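Long-range contact in dehydrogenase (Thermotoga maritima, PDB 3EZY), which catalyses the NAD(+)-dependent oxidation of myo-inositol to scyllo-inosose and probably serves a myo-inositol degradation pathway: residues 115-127 against 295-309. Numbering follows the deposited sequence.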
loop_
_atom_site.group_PDB
_atom_site.type_symbol
_atom_site.label_atom_id
_atom_site.label_comp_id
_atom_site.label_asym_id
_atom_site.label_seq_id
_atom_site.Cartn_x
_atom_site.Cartn_y
_atom_site.Cartn_z
ATOM N N ASP A 115 -3.417 -42.022 -27.547
ATOM C CA ASP A 115 -4.007 -41.972 -26.227
ATOM C C ASP A 115 -2.992 -41.577 -25.153
ATOM O O ASP A 115 -2.991 -42.189 -24.075
ATOM C CB ASP A 115 -4.629 -43.323 -25.847
ATOM C CG ASP A 115 -5.586 -43.200 -24.664
ATOM O OD1 ASP A 115 -6.362 -42.215 -24.664
ATOM O OD2 ASP A 115 -5.576 -44.070 -23.757
ATOM N N VAL A 116 -2.123 -40.598 -25.431
ATOM C CA VAL A 116 -1.214 -40.093 -24.372
ATOM C C VAL A 116 -1.510 -38.613 -24.175
ATOM O O VAL A 116 -1.988 -37.963 -25.108
ATOM C CB VAL A 116 0.277 -40.214 -24.758
ATOM C CG1 VAL A 116 0.690 -41.704 -24.940
ATOM C CG2 VAL A 116 0.548 -39.418 -26.002
ATOM N N ILE A 117 -1.202 -38.099 -22.982
ATOM C CA ILE A 117 -1.353 -36.687 -22.617
ATOM C C ILE A 117 -0.446 -35.794 -23.446
ATOM O O ILE A 117 0.724 -36.106 -23.653
ATOM C CB ILE A 117 -0.975 -36.510 -21.117
ATOM C CG1 ILE A 117 -1.996 -37.202 -20.239
ATOM C CG2 ILE A 117 -0.875 -35.083 -20.702
ATOM C CD1 ILE A 117 -1.524 -37.268 -18.787
ATOM N N LEU A 118 -1.007 -34.677 -23.898
ATOM C CA LEU A 118 -0.252 -33.549 -24.427
ATOM C C LEU A 118 -0.542 -32.333 -23.525
ATOM O O LEU A 118 -1.655 -31.831 -23.500
ATOM C CB LEU A 118 -0.620 -33.230 -25.883
ATOM C CG LEU A 118 0.044 -31.959 -26.472
ATOM C CD1 LEU A 118 1.571 -31.981 -26.251
ATOM C CD2 LEU A 118 -0.278 -31.798 -27.973
ATOM N N PHE A 119 0.454 -31.907 -22.768
ATOM C CA PHE A 119 0.315 -30.806 -21.787
ATOM C C PHE A 119 1.131 -29.627 -22.328
ATOM O O PHE A 119 2.301 -29.782 -22.626
ATOM C CB PHE A 119 0.916 -31.273 -20.451
ATOM C CG PHE A 119 0.644 -30.348 -19.258
ATOM C CD1 PHE A 119 -0.121 -30.802 -18.188
ATOM C CD2 PHE A 119 1.166 -29.065 -19.215
ATOM C CE1 PHE A 119 -0.364 -30.004 -17.069
ATOM C CE2 PHE A 119 0.913 -28.236 -18.101
ATOM C CZ PHE A 119 0.139 -28.724 -17.038
ATOM N N THR A 120 0.512 -28.459 -22.459
ATOM C CA THR A 120 1.165 -27.296 -22.998
ATOM C C THR A 120 1.720 -26.484 -21.844
ATOM O O THR A 120 1.018 -26.246 -20.864
ATOM C CB THR A 120 0.176 -26.400 -23.762
ATOM O OG1 THR A 120 -0.291 -27.110 -24.910
ATOM C CG2 THR A 120 0.877 -25.102 -24.258
ATOM N N GLY A 121 2.973 -26.047 -21.967
ATOM C CA GLY A 121 3.670 -25.412 -20.862
ATOM C C GLY A 121 3.331 -23.933 -20.671
ATOM O O GLY A 121 4.236 -23.084 -20.771
ATOM N N PHE A 122 2.059 -23.608 -20.401
ATOM C CA PHE A 122 1.707 -22.225 -19.986
ATOM C C PHE A 122 1.885 -22.087 -18.474
ATOM O O PHE A 122 0.947 -22.267 -17.707
ATOM C CB PHE A 122 0.308 -21.854 -20.454
ATOM C CG PHE A 122 0.239 -21.595 -21.939
ATOM C CD1 PHE A 122 1.196 -20.783 -22.560
ATOM C CD2 PHE A 122 -0.775 -22.133 -22.704
ATOM C CE1 PHE A 122 1.129 -20.525 -23.913
ATOM C CE2 PHE A 122 -0.885 -21.849 -24.053
ATOM C CZ PHE A 122 0.092 -21.077 -24.679
ATOM N N ASN A 123 3.122 -21.865 -18.049
ATOM C CA ASN A 123 3.439 -21.882 -16.622
ATOM C C ASN A 123 2.758 -20.791 -15.793
ATOM O O ASN A 123 2.557 -20.958 -14.609
ATOM C CB ASN A 123 4.969 -21.793 -16.395
ATOM C CG ASN A 123 5.559 -20.495 -16.936
ATOM O OD1 ASN A 123 5.547 -20.269 -18.147
ATOM N ND2 ASN A 123 6.074 -19.634 -16.049
ATOM N N ARG A 124 2.429 -19.655 -16.384
ATOM C CA ARG A 124 1.840 -18.585 -15.570
ATOM C C ARG A 124 0.460 -18.959 -15.028
ATOM O O ARG A 124 -0.009 -18.299 -14.109
ATOM C CB ARG A 124 1.775 -17.236 -16.320
ATOM C CG ARG A 124 3.123 -16.843 -16.957
ATOM C CD ARG A 124 3.146 -15.428 -17.533
ATOM N NE ARG A 124 4.419 -15.206 -18.266
ATOM C CZ ARG A 124 4.594 -14.259 -19.194
ATOM N NH1 ARG A 124 3.595 -13.417 -19.475
ATOM N NH2 ARG A 124 5.766 -14.135 -19.829
ATOM N N ARG A 125 -0.212 -19.976 -15.584
ATOM C CA ARG A 125 -1.477 -20.406 -14.924
ATOM C C ARG A 125 -1.200 -20.906 -13.526
ATOM O O ARG A 125 -2.141 -21.067 -12.768
ATOM C CB ARG A 125 -2.176 -21.551 -15.634
ATOM C CG ARG A 125 -2.641 -21.206 -17.040
ATOM C CD ARG A 125 -3.628 -22.239 -17.520
ATOM N NE ARG A 125 -4.069 -21.990 -18.892
ATOM C CZ ARG A 125 -5.124 -22.596 -19.421
ATOM N NH1 ARG A 125 -5.749 -23.500 -18.701
ATOM N NH2 ARG A 125 -5.528 -22.324 -20.672
ATOM N N PHE A 126 0.079 -21.214 -13.206
ATOM C CA PHE A 126 0.380 -21.824 -11.932
ATOM C C PHE A 126 1.107 -20.874 -11.021
ATOM O O PHE A 126 1.610 -21.316 -9.997
ATOM C CB PHE A 126 1.189 -23.146 -12.116
ATOM C CG PHE A 126 0.470 -24.160 -12.999
ATOM C CD1 PHE A 126 -0.446 -25.045 -12.446
ATOM C CD2 PHE A 126 0.651 -24.152 -14.388
ATOM C CE1 PHE A 126 -1.144 -25.957 -13.248
ATOM C CE2 PHE A 126 -0.033 -25.067 -15.206
ATOM C CZ PHE A 126 -0.935 -25.973 -14.623
ATOM N N ASP A 127 1.249 -19.609 -11.431
ATOM C CA ASP A 127 1.678 -18.502 -10.545
ATOM C C ASP A 127 0.676 -18.360 -9.383
ATOM O O ASP A 127 -0.538 -18.263 -9.594
ATOM C CB ASP A 127 1.753 -17.200 -11.392
ATOM C CG ASP A 127 2.082 -15.946 -10.564
ATOM O OD1 ASP A 127 1.241 -15.516 -9.736
ATOM O OD2 ASP A 127 3.164 -15.346 -10.770
ATOM N N ASN A 295 -1.394 -35.408 -13.276
ATOM C CA ASN A 295 -2.326 -35.797 -14.340
ATOM C C ASN A 295 -1.904 -37.167 -14.887
ATOM O O ASN A 295 -2.735 -38.041 -15.124
ATOM C CB ASN A 295 -2.327 -34.829 -15.531
ATOM C CG ASN A 295 -2.705 -33.410 -15.159
ATOM O OD1 ASN A 295 -2.239 -32.481 -15.809
ATOM N ND2 ASN A 295 -3.570 -33.235 -14.152
ATOM N N VAL A 296 -0.609 -37.316 -15.145
ATOM C CA VAL A 296 -0.054 -38.585 -15.619
ATOM C C VAL A 296 -0.326 -39.754 -14.671
ATOM O O VAL A 296 -0.878 -40.766 -15.069
ATOM C CB VAL A 296 1.454 -38.489 -15.875
ATOM C CG1 VAL A 296 2.041 -39.903 -16.113
ATOM C CG2 VAL A 296 1.710 -37.583 -17.057
ATOM N N LYS A 297 0.054 -39.607 -13.416
ATOM C CA LYS A 297 -0.156 -40.658 -12.442
ATOM C C LYS A 297 -1.617 -41.026 -12.276
ATOM O O LYS A 297 -1.946 -42.191 -12.002
ATOM C CB LYS A 297 0.378 -40.244 -11.076
ATOM C CG LYS A 297 1.866 -40.243 -10.937
ATOM C CD LYS A 297 2.174 -39.774 -9.532
ATOM C CE LYS A 297 3.660 -39.643 -9.255
ATOM N NZ LYS A 297 4.276 -40.955 -8.894
ATOM N N SER A 298 -2.492 -40.036 -12.405
ATOM C CA SER A 298 -3.892 -40.227 -12.067
ATOM C C SER A 298 -4.743 -40.481 -13.302
ATOM O O SER A 298 -5.953 -40.685 -13.193
ATOM C CB SER A 298 -4.407 -39.014 -11.283
ATOM O OG SER A 298 -3.538 -38.731 -10.176
ATOM N N GLY A 299 -4.117 -40.478 -14.477
ATOM C CA GLY A 299 -4.847 -40.661 -15.739
ATOM C C GLY A 299 -5.822 -39.538 -16.087
ATOM O O GLY A 299 -6.844 -39.766 -16.725
ATOM N N GLU A 300 -5.542 -38.315 -15.656
ATOM C CA GLU A 300 -6.466 -37.234 -15.917
ATOM C C GLU A 300 -6.091 -36.590 -17.229
ATOM O O GLU A 300 -4.954 -36.672 -17.649
ATOM C CB GLU A 300 -6.348 -36.175 -14.815
ATOM C CG GLU A 300 -6.458 -36.728 -13.413
ATOM C CD GLU A 300 -5.988 -35.748 -12.318
ATOM O OE1 GLU A 300 -4.982 -35.012 -12.519
ATOM O OE2 GLU A 300 -6.610 -35.762 -11.225
ATOM N N PRO A 301 -7.047 -35.914 -17.878
ATOM C CA PRO A 301 -6.761 -34.976 -18.960
ATOM C C PRO A 301 -5.682 -33.949 -18.532
ATOM O O PRO A 301 -5.568 -33.634 -17.367
ATOM C CB PRO A 301 -8.098 -34.261 -19.135
ATOM C CG PRO A 301 -9.126 -35.269 -18.670
ATOM C CD PRO A 301 -8.476 -35.915 -17.497
ATOM N N PRO A 302 -4.890 -33.422 -19.468
ATOM C CA PRO A 302 -3.898 -32.467 -18.943
ATOM C C PRO A 302 -4.561 -31.149 -18.438
ATOM O O PRO A 302 -5.546 -30.704 -19.028
ATOM C CB PRO A 302 -3.049 -32.147 -20.157
ATOM C CG PRO A 302 -3.965 -32.482 -21.393
ATOM C CD PRO A 302 -4.885 -33.554 -20.938
ATOM N N ALA A 303 -3.999 -30.513 -17.408
ATOM C CA ALA A 303 -4.561 -29.247 -16.916
ATOM C C ALA A 303 -4.507 -28.155 -17.978
ATOM O O ALA A 303 -5.389 -27.278 -18.060
ATOM C CB ALA A 303 -3.811 -28.778 -15.637
ATOM N N VAL A 304 -3.443 -28.172 -18.775
ATOM C CA VAL A 304 -3.330 -27.263 -19.894
ATOM C C VAL A 304 -3.128 -28.136 -21.131
ATOM O O VAL A 304 -2.146 -28.874 -21.220
ATOM C CB VAL A 304 -2.121 -26.327 -19.768
ATOM C CG1 VAL A 304 -2.131 -25.309 -20.929
ATOM C CG2 VAL A 304 -2.065 -25.642 -18.376
ATOM N N SER A 305 -4.031 -28.043 -22.093
ATOM C CA SER A 305 -4.077 -29.062 -23.162
ATOM C C SER A 305 -3.476 -28.567 -24.479
ATOM O O SER A 305 -3.004 -27.419 -24.579
ATOM C CB SER A 305 -5.517 -29.502 -23.396
ATOM O OG SER A 305 -6.205 -28.410 -23.983
ATOM N N GLY A 306 -3.466 -29.442 -25.487
ATOM C CA GLY A 306 -2.920 -29.038 -26.762
ATOM C C GLY A 306 -3.777 -27.981 -27.398
ATOM O O GLY A 306 -3.293 -27.051 -28.047
ATOM N N GLU A 307 -5.072 -28.146 -27.215
ATOM C CA GLU A 307 -6.063 -27.200 -27.683
ATOM C C GLU A 307 -5.858 -25.783 -27.090
ATOM O O GLU A 307 -6.033 -24.794 -27.795
ATOM C CB GLU A 307 -7.463 -27.755 -27.364
ATOM C CG GLU A 307 -7.866 -28.973 -28.247
ATOM C CD GLU A 307 -7.278 -30.379 -27.804
ATOM O OE1 GLU A 307 -7.587 -31.352 -28.530
ATOM O OE2 GLU A 307 -6.554 -30.553 -26.767
ATOM N N ASP A 308 -5.451 -25.688 -25.818
ATOM C CA ASP A 308 -5.066 -24.392 -25.226
ATOM C C ASP A 308 -3.895 -23.775 -26.001
ATOM O O ASP A 308 -3.924 -22.604 -26.316
ATOM C CB ASP A 308 -4.684 -24.549 -23.727
ATOM C CG ASP A 308 -5.889 -24.882 -22.828
ATOM O OD1 ASP A 308 -6.964 -24.293 -22.999
ATOM O OD2 ASP A 308 -5.751 -25.698 -21.903
ATOM N N GLY A 309 -2.871 -24.581 -26.304
ATOM C CA GLY A 309 -1.752 -24.166 -27.152
ATOM C C GLY A 309 -2.258 -23.667 -28.509
ATOM O O GLY A 309 -1.845 -22.619 -28.985
HETATM O O HOH W 1 -5.672 -25.081 -16.179
HETATM O O HOH W 2 -7.046 -26.114 -19.844
#
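Val-304, on the loop that joins helix 277-298 to helix 306-325, meets Thr-120 at the outer edge of strand 118-121, the outermost strand of the parallel Rossmann sheet within this chain. Its carbonyl O takes the N-H of Thr-120 (N to O 3.0 Å, 158° at the hydrogen) and also sits over one face of the Phe-119 ring, toward the rim. CB of Phe-119 points away from the loop overall, but CG anti to the backbone N (chi1 -170°) carries the ring back to Asn-295 and Val-304. There CE1 brings the ring edge to Asn-295 OD1, 3.4 Å away, with the amide and ring planes nearly coplanar. OD1 also accepts the backbone N-H of Ala-303, while the Asn-295 amide donates ND2 to Glu-300 OE1 at 2.8 Å, which fixes its flip. Replacing Phe-119 by an alanine is likely to leave a gap beside Pro-302 and Val-304 and Asn-295 OD1 without the ring edge it meets. Two residues earlier, Ile-117 lays CG2 against Pro-302 CB and pushes CD1 to 3.7 Å from Val-296 CG2. Thr-120 OG1 donates to Ser-305 O at 2.8 Å, coming from above the carbonyl plane, beside the capping box of Ser-305 and Asp-308 that starts helix 306-325. Arg-125 reaches back, extended from CG to NE, with Val-304 CG1 over the centre of its guanidinium. Its NH2 meets Asp-308 OD1 at 3.4 Å, a loose salt bridge with the planes 55° apart; Asp-179 is its stronger partner, and Arg-182 shares Asp-308. Two waters link Arg-125 NH1 to Ala-303 O. The chemistry thus grades from apolar packing at Ile-117 to a hydrated charge network at Arg-125, tying the last Rossmann strand to the C-terminal helices.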